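Local coordinates for ESX-5 secretion system protein EccC5 (Mycobacterium tuberculosis, PDB 6J18), which forms part of the ESX-5 type VII secretion system, which secretes EsxN and a number of PE_PGRS and PPE proteins, this piece being an ATP-binding FtsK/SpoIIIE-type ATPase domain, at residues F218-H223 with G252-L257. Sequence-based numbering, arbitrary orientation.
Sequences FDSPLH and GSDPML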
loop_
_atom_site.group_PDB
_atom_site.type_symbol
_atom_site.label_atom_id
_atom_site.label_comp_id
_atom_site.label_asym_id
_atom_site.label_seq_id
_atom_site.Cartn_x
_atom_site.Cartn_y
_atom_site.Cartn_z
ATOM N N PHE A 218 17.018 7.730 11.799
ATOM C CA PHE A 218 17.237 8.761 10.791
ATOM C C PHE A 218 18.039 8.212 9.613
ATOM O O PHE A 218 18.115 8.831 8.552
ATOM C CB PHE A 218 17.942 9.977 11.410
ATOM C CG PHE A 218 17.755 11.246 10.629
ATOM C CD1 PHE A 218 16.608 11.449 9.877
ATOM C CD2 PHE A 218 18.724 12.236 10.645
ATOM C CE1 PHE A 218 16.430 12.616 9.158
ATOM C CE2 PHE A 218 18.551 13.407 9.925
ATOM C CZ PHE A 218 17.402 13.595 9.181
ATOM N N ASP A 219 18.633 7.042 9.820
ATOM C CA ASP A 219 19.397 6.353 8.785
ATOM C C ASP A 219 18.435 5.961 7.663
ATOM O O ASP A 219 18.762 6.104 6.477
ATOM C CB ASP A 219 20.107 5.125 9.384
ATOM C CG ASP A 219 20.930 4.323 8.364
ATOM O OD1 ASP A 219 20.627 4.328 7.159
ATOM O OD2 ASP A 219 21.915 3.683 8.795
ATOM N N SER A 220 17.244 5.508 8.065
ATOM C CA SER A 220 16.210 4.998 7.161
ATOM C C SER A 220 16.156 5.716 5.822
ATOM O O SER A 220 16.011 6.936 5.769
ATOM C CB SER A 220 14.838 5.083 7.833
ATOM O OG SER A 220 13.806 4.758 6.918
ATOM N N PRO A 221 16.281 4.948 4.733
ATOM C CA PRO A 221 16.310 5.493 3.372
ATOM C C PRO A 221 14.975 6.114 2.986
ATOM O O PRO A 221 14.902 6.890 2.034
ATOM C CB PRO A 221 16.612 4.265 2.499
ATOM C CG PRO A 221 17.024 3.177 3.451
ATOM C CD PRO A 221 16.349 3.479 4.741
ATOM N N LEU A 222 13.933 5.774 3.737
ATOM C CA LEU A 222 12.580 6.219 3.434
ATOM C C LEU A 222 12.263 7.580 4.049
ATOM O O LEU A 222 11.134 8.059 3.950
ATOM C CB LEU A 222 11.566 5.183 3.928
ATOM C CG LEU A 222 11.710 3.757 3.393
ATOM C CD1 LEU A 222 10.565 2.886 3.884
ATOM C CD2 LEU A 222 11.781 3.747 1.874
ATOM N N HIS A 223 13.257 8.200 4.679
ATOM C CA HIS A 223 13.023 9.434 5.426
ATOM C C HIS A 223 12.649 10.606 4.520
ATOM O O HIS A 223 12.031 11.571 4.972
ATOM C CB HIS A 223 14.252 9.796 6.266
ATOM C CG HIS A 223 15.360 10.432 5.485
ATOM N ND1 HIS A 223 16.302 9.700 4.795
ATOM C CD2 HIS A 223 15.681 11.734 5.294
ATOM C CE1 HIS A 223 17.152 10.523 4.207
ATOM N NE2 HIS A 223 16.798 11.762 4.495
ATOM N N GLY A 252 8.202 1.321 16.158
ATOM C CA GLY A 252 7.829 2.721 16.087
ATOM C C GLY A 252 9.013 3.585 15.698
ATOM O O GLY A 252 8.852 4.691 15.188
ATOM N N SER A 253 10.213 3.054 15.925
ATOM C CA SER A 253 11.461 3.762 15.646
ATOM C C SER A 253 11.675 4.024 14.153
ATOM O O SER A 253 12.592 4.752 13.772
ATOM C CB SER A 253 12.652 2.976 16.211
ATOM O OG SER A 253 12.773 1.708 15.588
ATOM N N ASP A 254 10.832 3.432 13.314
ATOM C CA ASP A 254 10.874 3.697 11.880
ATOM C C ASP A 254 10.037 4.934 11.562
ATOM O O ASP A 254 8.843 4.969 11.859
ATOM C CB ASP A 254 10.372 2.486 11.090
ATOM C CG ASP A 254 10.566 2.642 9.594
ATOM O OD1 ASP A 254 9.776 3.374 8.961
ATOM O OD2 ASP A 254 11.510 2.031 9.050
ATOM N N PRO A 255 10.665 5.956 10.958
ATOM C CA PRO A 255 9.996 7.234 10.682
ATOM C C PRO A 255 8.814 7.106 9.722
ATOM O O PRO A 255 7.883 7.906 9.800
ATOM C CB PRO A 255 11.111 8.088 10.064
ATOM C CG PRO A 255 12.096 7.107 9.532
ATOM C CD PRO A 255 12.059 5.950 10.484
ATOM N N MET A 256 8.847 6.116 8.835
ATOM C CA MET A 256 7.745 5.911 7.899
ATOM C C MET A 256 6.552 5.261 8.593
ATOM O O MET A 256 5.413 5.682 8.402
ATOM C CB MET A 256 8.193 5.060 6.709
ATOM C CG MET A 256 7.074 4.731 5.727
ATOM S SD MET A 256 6.228 6.194 5.088
ATOM C CE MET A 256 7.466 6.852 3.975
ATOM N N LEU A 257 6.819 4.238 9.400
ATOM C CA LEU A 257 5.763 3.553 10.137
ATOM C C LEU A 257 5.096 4.484 11.145
ATOM O O LEU A 257 3.888 4.409 11.371
ATOM C CB LEU A 257 6.318 2.316 10.848
ATOM C CG LEU A 257 6.863 1.202 9.951
ATOM C CD1 LEU A 257 7.342 0.024 10.788
ATOM C CD2 LEU A 257 5.809 0.757 8.948
#
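Ser220 turns OG anti to its own backbone nitrogen (chi1 172°), which lays the hydroxyl beside Pro255, and Met256, with CG likewise anti at 176°, bends back at its next two torsions, bringing its CE to Leu222 O. The contact sets a loop against the capped N-terminus of helix 255-262 in the FtsK-type ATPase domain, away from the ATP site. No hydrogen bond joins the two segments, and van der Waals packing carries the interface. CB of Ser220 rests 3.8 Å from CG of Pro255, in the first turn of the helix, with OG beside the same CG and CD atoms. Next along the contact, the Leu222 branch CD1 lies 4.3 Å from Met256 CB, while the methyl CE of Met256 curls round to within 3.9 Å of Leu222 O. Around this pair, Met172 of helix 165-180 touches Leu222 and Val239 of strand 237-244 touches Met256.

Each side holds its own shape. Asp254 is the N-cap: its OD1 takes Met256 N and Leu257 N, the two donors coming from opposite faces of the carboxylate plane. Leu257 N lies 3.1 Å from Asp254 OD1. In the loop, Ser220 O receives both His223 N and ND1 of the His223 ring, the latter at 2.9 Å and in the carbonyl plane, which fixes the imidazole by its edge. Ser220 OG also takes a weak bond from Leu222 N, at 3.3 Å, and stands 4.2 Å from Asp254 OD2.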